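Local coordinates for ScaE cell-surface anchored scaffoldin protein (Ruminococcus flavefaciens, PDB 2ZF9) that probably anchors the cellulosome to the bacterial cell surface through a type III cohesin module that binds dockerins, at residues A14-D19 / A148-T153; F110-G115 / V125-V130; L23-S28 / Q172-T177. All blocks are in the same frame, centred on the assembly; numbering follows the deposited sequence.

Interaction 2 is the core contact of the three: segments 110-115 and 125-130 face each other through buried aromatic and threonine side chains, with no direct hydrogen bond between them. Interaction 1 is a surface contact and interaction 3 is partly buried; both hold the N-terminal run, first to strand 142-149 and then to helix 166-178. Interaction 1 mixes parallel backbone bonds with a tyrosine pair, whereas interaction 3 is almost purely apolar across its interface. These two touch, because Tyr18 lies against Ala173 and Thr177 and hydrogen-bonds through OH to Gln172 NE2. Interaction 2 stays apart, its centre about 18 Å from that of interaction 1 and about 22 Å from that of interaction 3.

Interaction 1 (A14-D19 / A148-T153)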
loop_
_atom_site.group_PDB
_atom_site.type_symbol
_atom_site.label_atom_id
_atom_site.label_comp_id
_atom_site.label_asym_id
_atom_site.label_seq_id
_atom_site.Cartn_x
_atom_site.Cartn_y
_atom_site.Cartn_z
ATOM N N ALA A 14 -8.175 -3.041 4.370
ATOM C CA ALA A 14 -9.396 -3.622 3.795
ATOM C C ALA A 14 -9.307 -5.161 3.833
ATOM O O ALA A 14 -8.267 -5.721 4.190
ATOM C CB ALA A 14 -9.602 -3.129 2.384
ATOM N N GLY A 15 -10.404 -5.855 3.524
ATOM C CA GLY A 15 -10.345 -7.334 3.493
ATOM C C GLY A 15 -10.774 -7.924 4.810
ATOM O O GLY A 15 -11.851 -7.602 5.302
ATOM N N GLN A 16 -9.937 -8.786 5.383
ATOM C CA GLN A 16 -10.259 -9.506 6.602
ATOM C C GLN A 16 -9.594 -8.868 7.832
ATOM O O GLN A 16 -8.538 -8.238 7.708
ATOM C CB GLN A 16 -9.845 -10.959 6.438
ATOM C CG GLN A 16 -10.614 -11.643 5.288
ATOM C CD GLN A 16 -10.215 -13.103 5.067
ATOM O OE1 GLN A 16 -9.663 -13.750 5.956
ATOM N NE2 GLN A 16 -10.485 -13.620 3.864
ATOM N N ALA A 17 -10.230 -8.981 8.999
ATOM C CA ALA A 17 -9.696 -8.334 10.192
ATOM C C ALA A 17 -8.397 -8.989 10.583
ATOM O O ALA A 17 -8.284 -10.219 10.553
ATOM C CB ALA A 17 -10.697 -8.414 11.351
ATOM N N TYR A 18 -7.408 -8.176 10.938
ATOM C CA TYR A 18 -6.163 -8.697 11.458
ATOM C C TYR A 18 -6.371 -9.207 12.888
ATOM O O TYR A 18 -6.979 -8.520 13.725
ATOM C CB TYR A 18 -5.130 -7.584 11.492
ATOM C CG TYR A 18 -3.760 -8.063 11.855
ATOM C CD1 TYR A 18 -2.880 -8.482 10.858
ATOM C CD2 TYR A 18 -3.343 -8.102 13.182
ATOM C CE1 TYR A 18 -1.608 -8.920 11.162
ATOM C CE2 TYR A 18 -2.057 -8.563 13.522
ATOM C CZ TYR A 18 -1.199 -8.957 12.495
ATOM O OH TYR A 18 0.067 -9.386 12.771
ATOM N N ASP A 19 -5.822 -10.381 13.178
ATOM C CA ASP A 19 -5.886 -10.949 14.527
ATOM C C ASP A 19 -4.703 -10.554 15.373
ATOM O O ASP A 19 -3.641 -11.158 15.272
ATOM C CB ASP A 19 -5.911 -12.473 14.455
ATOM C CG ASP A 19 -5.994 -13.121 15.837
ATOM O OD1 ASP A 19 -6.258 -12.411 16.846
ATOM O OD2 ASP A 19 -5.801 -14.346 15.892
ATOM N N ALA A 148 -4.933 -4.252 1.448
ATOM C CA ALA A 148 -5.881 -5.261 1.925
ATOM C C ALA A 148 -5.123 -6.327 2.723
ATOM O O ALA A 148 -3.987 -6.630 2.393
ATOM C CB ALA A 148 -6.586 -5.922 0.716
ATOM N N TYR A 149 -5.779 -6.929 3.718
ATOM C CA TYR A 149 -5.186 -7.954 4.567
ATOM C C TYR A 149 -6.031 -9.226 4.457
ATOM O O TYR A 149 -7.259 -9.172 4.472
ATOM C CB TYR A 149 -5.142 -7.507 6.077
ATOM C CG TYR A 149 -4.548 -8.603 6.940
ATOM C CD1 TYR A 149 -3.181 -8.778 6.992
ATOM C CD2 TYR A 149 -5.353 -9.502 7.657
ATOM C CE1 TYR A 149 -2.598 -9.815 7.700
ATOM C CE2 TYR A 149 -4.768 -10.559 8.384
ATOM C CZ TYR A 149 -3.373 -10.706 8.376
ATOM O OH TYR A 149 -2.741 -11.699 9.097
ATOM N N GLN A 150 -5.383 -10.383 4.398
ATOM C CA GLN A 150 -6.047 -11.606 4.859
ATOM C C GLN A 150 -5.059 -12.619 5.393
ATOM O O GLN A 150 -3.880 -12.490 5.142
ATOM C CB GLN A 150 -6.922 -12.226 3.783
ATOM C CG GLN A 150 -6.207 -12.793 2.607
ATOM C CD GLN A 150 -7.070 -12.678 1.367
ATOM O OE1 GLN A 150 -7.649 -11.626 1.106
ATOM N NE2 GLN A 150 -7.176 -13.762 0.606
ATOM N N SER A 151 -5.568 -13.629 6.112
ATOM C CA SER A 151 -4.732 -14.707 6.648
ATOM C C SER A 151 -4.276 -15.564 5.479
ATOM O O SER A 151 -5.090 -15.987 4.673
ATOM C CB SER A 151 -5.540 -15.589 7.626
ATOM O OG SER A 151 -4.697 -16.449 8.408
ATOM N N ARG A 152 -2.978 -15.821 5.380
ATOM C CA ARG A 152 -2.441 -16.581 4.247
ATOM C C ARG A 152 -1.337 -17.506 4.724
ATOM O O ARG A 152 -0.683 -17.235 5.752
ATOM C CB ARG A 152 -1.843 -15.634 3.186
ATOM C CG ARG A 152 -2.797 -14.544 2.710
ATOM C CD ARG A 152 -2.040 -13.466 1.934
ATOM N NE ARG A 152 -2.928 -12.443 1.387
ATOM C CZ ARG A 152 -3.550 -12.556 0.211
ATOM N NH1 ARG A 152 -3.371 -13.651 -0.526
ATOM N NH2 ARG A 152 -4.330 -11.572 -0.232
ATOM N N THR A 153 -1.095 -18.573 3.961
ATOM C CA THR A 153 0.062 -19.426 4.214
ATOM C C THR A 153 1.242 -19.094 3.318
ATOM O O THR A 153 2.373 -19.420 3.665
ATOM C CB THR A 153 -0.269 -20.951 4.145
ATOM O OG1 THR A 153 -0.542 -21.342 2.795
ATOM C CG2 THR A 153 -1.464 -21.264 5.003
HETATM O O HOH W 1 -3.924 -12.090 11.495
#
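Tyr18 turns its ring edge onto the face of Tyr149 in a T-shaped pair, the planes at 60°. Tyr18 CD1 comes closest, 3.4 Å from Tyr149 CZ. The Tyr149 ring reaches this place because its CG stands anti to the backbone N (chi1 179°), which also lays the ring edge beside Gln16 O, 3.4 Å from Tyr149 CD2. Beyond the rings, a water ties the phenol down: it lies 2.7 Å from Tyr149 OH and accepts from Asp19 N at 3.1 Å. On the strand side the backbones join in parallel register. Tyr149 N donates to Ala14 O at 2.8 Å, and Gln16 N donates to Tyr149 O at 2.9 Å, so Tyr149 uses both its N-H and its carbonyl on the 14-16 backbone. At the backbone angles of Gly15, a side chain would collide with Ala14 O and Tyr149 O. Farther out, on the exposed side, the Gln16 amide makes van der Waals contact with Gln150, Gln16 CD lying 3.6 Å from Gln150 CB. Tyr18 OH is fixed by Gln172 on helix 166-178, while Phe176 of that helix also meets the Tyr149 ring. Segment 14-19 thus docks by backbone bonds at its start and by an aromatic contact near its end, with both phenol hydroxyls given polar partners, so the start of the cohesin module is tied to strand and helix alike.

Interaction 2 (F110-G115 / V125-V130); sequences FFTATG and VLWSFV
A single water spans Thr112 and Trp127 while their side chains also touch directly, and no hydrogen bond runs straight between the two strands. The water donates to Thr112 OG1 at 2.9 Å and accepts from Trp127 NE1 at 3.0 Å. Next to this bridge Thr112 CB sits over the five-membered ring of the indole in a CH-pi contact, 3.7 Å from its centroid and 27° off the ring normal. Thr112 CG2 lies over the same ring system, and Ala113 O comes to the edge, 3.9 Å from Trp127 CZ2. Farther along, Phe110 and Phe129 form a T-shaped pair. The edge of Phe110 points at one face of Phe129, with Phe110 CZ 3.5 Å from Phe129 CG and the planes at 66°. Phe110 holds its CG between backbone N and carbonyl carbon (chi1 64°), a setting that carries the ring across to Phe129. With segment axes 9.2 Å apart at closest approach, the strands are joined by side chains meeting across an interior, as in the beta-sandwich of cohesins. Ile71 of strand 66-73 touches both phenylalanines. Leu126 and Trp127 form a classic beta bulge, both facing one residue of strand 50-58, and both point their side chains toward strand 109-115. Thr112 OG1 accepts a hydrogen bond from the water and donates one to the Leu69 carbonyl. In this buried setting both the indole N-H and the threonine hydroxyl are satisfied, and the remaining contact rests on ring edges and faces and on CB and CG2 of Thr112 against the indole.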
loop_
_atom_site.group_PDB
_atom_site.type_symbol
_atom_site.label_atom_id
_atom_site.label_comp_id
_atom_site.label_asym_id
_atom_site.label_seq_id
_atom_site.Cartn_x
_atom_site.Cartn_y
_atom_site.Cartn_z
ATOM N N PHE A 110 -2.380 -6.459 -6.839
ATOM C CA PHE A 110 -1.030 -6.997 -6.983
ATOM C C PHE A 110 -0.360 -7.117 -5.605
ATOM O O PHE A 110 -0.823 -6.577 -4.603
ATOM C CB PHE A 110 -0.179 -6.168 -8.001
ATOM C CG PHE A 110 0.082 -4.737 -7.583
ATOM C CD1 PHE A 110 -0.869 -3.729 -7.844
ATOM C CD2 PHE A 110 1.279 -4.386 -6.947
ATOM C CE1 PHE A 110 -0.663 -2.402 -7.477
ATOM C CE2 PHE A 110 1.522 -3.040 -6.572
ATOM C CZ PHE A 110 0.569 -2.038 -6.834
ATOM N N PHE A 111 0.716 -7.863 -5.569
ATOM C CA PHE A 111 1.393 -8.158 -4.320
ATOM C C PHE A 111 2.796 -7.595 -4.379
ATOM O O PHE A 111 3.491 -7.702 -5.416
ATOM C CB PHE A 111 1.439 -9.677 -4.087
ATOM C CG PHE A 111 2.225 -10.085 -2.850
ATOM C CD1 PHE A 111 1.805 -9.687 -1.572
ATOM C CD2 PHE A 111 3.350 -10.891 -2.970
ATOM C CE1 PHE A 111 2.512 -10.085 -0.413
ATOM C CE2 PHE A 111 4.071 -11.302 -1.851
ATOM C CZ PHE A 111 3.662 -10.922 -0.573
ATOM N N THR A 112 3.211 -6.986 -3.274
ATOM C CA THR A 112 4.592 -6.482 -3.154
ATOM C C THR A 112 5.231 -7.102 -1.926
ATOM O O THR A 112 4.539 -7.380 -0.948
ATOM C CB THR A 112 4.627 -4.942 -2.991
ATOM O OG1 THR A 112 3.939 -4.572 -1.768
ATOM C CG2 THR A 112 4.003 -4.238 -4.254
ATOM N N ALA A 113 6.551 -7.302 -1.947
ATOM C CA ALA A 113 7.258 -7.920 -0.797
ATOM C C ALA A 113 8.661 -7.339 -0.721
ATOM O O ALA A 113 9.244 -6.988 -1.740
ATOM C CB ALA A 113 7.339 -9.483 -0.922
ATOM N N THR A 114 9.144 -7.151 0.505
ATOM C CA THR A 114 10.515 -6.671 0.729
ATOM C C THR A 114 11.112 -7.515 1.842
ATOM O O THR A 114 10.399 -8.126 2.659
ATOM C CB THR A 114 10.597 -5.184 1.168
ATOM O OG1 THR A 114 10.024 -5.034 2.480
ATOM C CG2 THR A 114 9.911 -4.219 0.153
ATOM N N GLY A 115 12.430 -7.537 1.871
ATOM C CA GLY A 115 13.164 -8.231 2.930
ATOM C C GLY A 115 14.529 -7.614 3.027
ATOM O O GLY A 115 14.942 -6.898 2.126
ATOM N N VAL A 125 8.388 6.955 -0.083
ATOM C CA VAL A 125 7.663 6.114 -1.057
ATOM C C VAL A 125 8.265 4.690 -1.112
ATOM O O VAL A 125 9.450 4.504 -1.449
ATOM C CB VAL A 125 7.709 6.718 -2.492
ATOM C CG1 VAL A 125 7.072 5.760 -3.519
ATOM C CG2 VAL A 125 6.964 8.038 -2.536
ATOM N N LEU A 126 7.442 3.689 -0.799
ATOM C CA LEU A 126 7.875 2.311 -0.871
ATOM C C LEU A 126 7.698 1.764 -2.295
ATOM O O LEU A 126 8.626 1.124 -2.863
ATOM C CB LEU A 126 7.114 1.473 0.178
ATOM C CG LEU A 126 7.650 0.093 0.549
ATOM C CD1 LEU A 126 8.909 0.233 1.364
ATOM C CD2 LEU A 126 6.576 -0.763 1.312
ATOM N N TRP A 127 6.510 1.994 -2.881
ATOM C CA TRP A 127 6.238 1.502 -4.231
ATOM C C TRP A 127 5.507 2.557 -5.014
ATOM O O TRP A 127 4.666 3.285 -4.462
ATOM C CB TRP A 127 5.387 0.237 -4.207
ATOM C CG TRP A 127 6.076 -0.906 -3.647
ATOM C CD1 TRP A 127 5.952 -1.408 -2.359
ATOM C CD2 TRP A 127 6.993 -1.763 -4.333
ATOM N NE1 TRP A 127 6.778 -2.492 -2.212
ATOM C CE2 TRP A 127 7.419 -2.738 -3.406
ATOM C CE3 TRP A 127 7.505 -1.795 -5.646
ATOM C CZ2 TRP A 127 8.331 -3.760 -3.748
ATOM C CZ3 TRP A 127 8.410 -2.804 -5.983
ATOM C CH2 TRP A 127 8.805 -3.779 -5.037
ATOM N N SER A 128 5.857 2.664 -6.293
ATOM C CA SER A 128 5.130 3.503 -7.200
ATOM C C SER A 128 4.526 2.611 -8.312
ATOM O O SER A 128 5.127 1.625 -8.718
ATOM C CB SER A 128 6.132 4.542 -7.752
ATOM O OG SER A 128 5.597 5.183 -8.853
ATOM N N PHE A 129 3.358 2.968 -8.827
ATOM C CA PHE A 129 2.664 2.144 -9.828
ATOM C C PHE A 129 1.650 3.018 -10.567
ATOM O O PHE A 129 1.344 4.131 -10.128
ATOM C CB PHE A 129 1.964 0.905 -9.184
ATOM C CG PHE A 129 1.009 1.250 -8.036
ATOM C CD1 PHE A 129 1.508 1.585 -6.776
ATOM C CD2 PHE A 129 -0.389 1.255 -8.239
ATOM C CE1 PHE A 129 0.636 1.875 -5.713
ATOM C CE2 PHE A 129 -1.268 1.549 -7.178
ATOM C CZ PHE A 129 -0.744 1.872 -5.921
ATOM N N VAL A 130 1.160 2.528 -11.697
ATOM C CA VAL A 130 0.303 3.349 -12.561
ATOM C C VAL A 130 -1.050 2.657 -12.737
ATOM O O VAL A 130 -1.093 1.485 -13.134
ATOM C CB VAL A 130 0.964 3.562 -13.973
ATOM C CG1 VAL A 130 0.035 4.297 -14.947
ATOM C CG2 VAL A 130 2.281 4.348 -13.831
HETATM O O HOH W 2 6.218 -4.393 0.045
#

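Interaction 3 (L23-S28 / Q172-T177); sequences LDVASS and QAWTFT
Val25 sets CG1 opposite its backbone N (chi1 177°), which lays CG1 on the helix backbone and CG2 against Ala173. Trp174 likewise has CG opposite its own N (chi1 175°), which swings the indole back beside the short 3-10 turn at 25-27. The loop between strands 14-15 and 33-41 is thereby packed on helix 166-178 of the cohesin module. CG1 of Val25 packs directly on the helix backbone, 3.6 Å from Trp174 CA, and is also 4.0 Å from Trp174 CE3. The other branch, Val25 CG2, meets Ala173 CB at 3.9 Å, and Leu23 CD1 touches the same alanine methyl. The indole presents its edge to the loop: Trp174 CZ3 is 4.2 Å from Ala26 CA, and Val25 O lies near the ring plane. Thr177 closes the row, with OG1 3.8 Å from Val25 CG1. The hydroxyl, Thr177 OG1, donates to Ala173 O at 2.7 Å from above the carbonyl plane. Thr177 N takes the opposite face of the same oxygen, so two donors grip it. Replacing Thr177 by an alanine would probably leave Ala173 O without its second donor and open a gap beside Val25 CG1. The loop holds its own shape: Ser27 OG and N both donate to Asp24 O, with Asp24 at the centre of an inverse gamma turn. Lys31 forms a cation-pi contact with the Trp174 ring and hydrogen-bonds to Ala26 O and Ser28 O, tying indole and loop together. Because no hydrogen bond crosses between 23-28 and 172-177, their fit rests on van der Waals contact of Val25, Leu23 and Ala173 and on the Trp174 edge, while polar bonds within the loop and within the helix keep each surface in form.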
loop_
_atom_site.group_PDB
_atom_site.type_symbol
_atom_site.label_atom_id
_atom_site.label_comp_id
_atom_site.label_asym_id
_atom_site.label_seq_id
_atom_site.Cartn_x
_atom_site.Cartn_y
_atom_site.Cartn_z
ATOM N N LEU A 23 -2.194 -9.018 22.183
ATOM C CA LEU A 23 -1.246 -7.940 22.202
ATOM C C LEU A 23 -1.949 -6.640 22.564
ATOM O O LEU A 23 -3.100 -6.408 22.195
ATOM C CB LEU A 23 -0.535 -7.789 20.851
ATOM C CG LEU A 23 0.238 -8.993 20.299
ATOM C CD1 LEU A 23 0.522 -8.670 18.844
ATOM C CD2 LEU A 23 1.513 -9.274 21.035
ATOM N N ASP A 24 -1.253 -5.805 23.299
ATOM C CA ASP A 24 -1.768 -4.480 23.629
ATOM C C ASP A 24 -1.307 -3.597 22.473
ATOM O O ASP A 24 -0.219 -3.015 22.496
ATOM C CB ASP A 24 -1.176 -4.033 24.951
ATOM C CG ASP A 24 -1.540 -2.600 25.334
ATOM O OD1 ASP A 24 -2.166 -1.863 24.541
ATOM O OD2 ASP A 24 -1.172 -2.223 26.470
ATOM N N VAL A 25 -2.124 -3.529 21.439
ATOM C CA VAL A 25 -1.650 -2.947 20.167
ATOM C C VAL A 25 -1.322 -1.474 20.324
ATOM O O VAL A 25 -0.361 -0.998 19.766
ATOM C CB VAL A 25 -2.669 -3.157 19.033
ATOM C CG1 VAL A 25 -2.196 -2.461 17.715
ATOM C CG2 VAL A 25 -2.897 -4.653 18.820
ATOM N N ALA A 26 -2.113 -0.753 21.114
ATOM C CA ALA A 26 -1.915 0.693 21.246
ATOM C C ALA A 26 -0.621 1.041 22.009
ATOM O O ALA A 26 -0.189 2.186 21.971
ATOM C CB ALA A 26 -3.151 1.336 21.913
ATOM N N SER A 27 -0.015 0.057 22.690
ATOM C CA SER A 27 1.289 0.228 23.337
ATOM C C SER A 27 2.469 0.044 22.356
ATOM O O SER A 27 3.633 0.140 22.759
ATOM C CB SER A 27 1.476 -0.757 24.512
ATOM O OG SER A 27 1.720 -2.103 24.037
ATOM N N SER A 28 2.188 -0.249 21.087
ATOM C CA SER A 28 3.287 -0.510 20.139
ATOM C C SER A 28 4.306 0.616 20.145
ATOM O O SER A 28 3.946 1.745 19.874
ATOM C CB SER A 28 2.761 -0.724 18.713
ATOM O OG SER A 28 3.859 -1.019 17.856
ATOM N N GLN A 172 3.493 -4.665 13.446
ATOM C CA GLN A 172 2.646 -5.263 12.393
ATOM C C GLN A 172 1.155 -5.169 12.754
ATOM O O GLN A 172 0.324 -4.830 11.913
ATOM C CB GLN A 172 2.992 -6.737 12.195
ATOM C CG GLN A 172 2.277 -7.387 11.014
ATOM C CD GLN A 172 2.954 -8.685 10.644
ATOM O OE1 GLN A 172 4.003 -8.683 10.014
ATOM N NE2 GLN A 172 2.381 -9.791 11.082
ATOM N N ALA A 173 0.815 -5.536 13.990
ATOM C CA ALA A 173 -0.560 -5.453 14.450
ATOM C C ALA A 173 -1.040 -4.006 14.348
ATOM O O ALA A 173 -2.155 -3.763 13.882
ATOM C CB ALA A 173 -0.677 -5.968 15.897
ATOM N N TRP A 174 -0.204 -3.045 14.768
ATOM C CA TRP A 174 -0.592 -1.640 14.627
ATOM C C TRP A 174 -0.858 -1.333 13.149
ATOM O O TRP A 174 -1.856 -0.703 12.810
ATOM C CB TRP A 174 0.469 -0.643 15.190
ATOM C CG TRP A 174 0.025 0.769 14.890
ATOM C CD1 TRP A 174 0.287 1.493 13.762
ATOM C CD2 TRP A 174 -0.865 1.564 15.690
ATOM N NE1 TRP A 174 -0.366 2.719 13.832
ATOM C CE2 TRP A 174 -1.084 2.777 15.000
ATOM C CE3 TRP A 174 -1.490 1.361 16.933
ATOM C CZ2 TRP A 174 -1.916 3.790 15.503
ATOM C CZ3 TRP A 174 -2.319 2.376 17.454
ATOM C CH2 TRP A 174 -2.502 3.583 16.750
ATOM N N THR A 175 0.055 -1.737 12.282
ATOM C CA THR A 175 -0.029 -1.335 10.880
ATOM C C THR A 175 -1.376 -1.748 10.253
ATOM O O THR A 175 -2.052 -0.945 9.628
ATOM C CB THR A 175 1.087 -2.006 10.100
ATOM O OG1 THR A 175 2.316 -1.441 10.514
ATOM C CG2 THR A 175 0.951 -1.764 8.576
ATOM N N PHE A 176 -1.760 -3.004 10.433
ATOM C CA PHE A 176 -2.917 -3.520 9.731
ATOM C C PHE A 176 -4.225 -3.228 10.458
ATOM O O PHE A 176 -5.302 -3.326 9.851
ATOM C CB PHE A 176 -2.751 -5.021 9.515
ATOM C CG PHE A 176 -1.702 -5.361 8.458
ATOM C CD1 PHE A 176 -1.886 -4.977 7.146
ATOM C CD2 PHE A 176 -0.566 -6.090 8.790
ATOM C CE1 PHE A 176 -0.931 -5.298 6.133
ATOM C CE2 PHE A 176 0.406 -6.433 7.789
ATOM C CZ PHE A 176 0.208 -6.027 6.466
ATOM N N THR A 177 -4.166 -2.903 11.749
ATOM C CA THR A 177 -5.434 -2.582 12.457
ATOM C C THR A 177 -5.743 -1.088 12.556
ATOM O O THR A 177 -6.927 -0.679 12.660
ATOM C CB THR A 177 -5.496 -3.132 13.902
ATOM O OG1 THR A 177 -4.441 -2.541 14.682
ATOM C CG2 THR A 177 -5.426 -4.666 13.939
#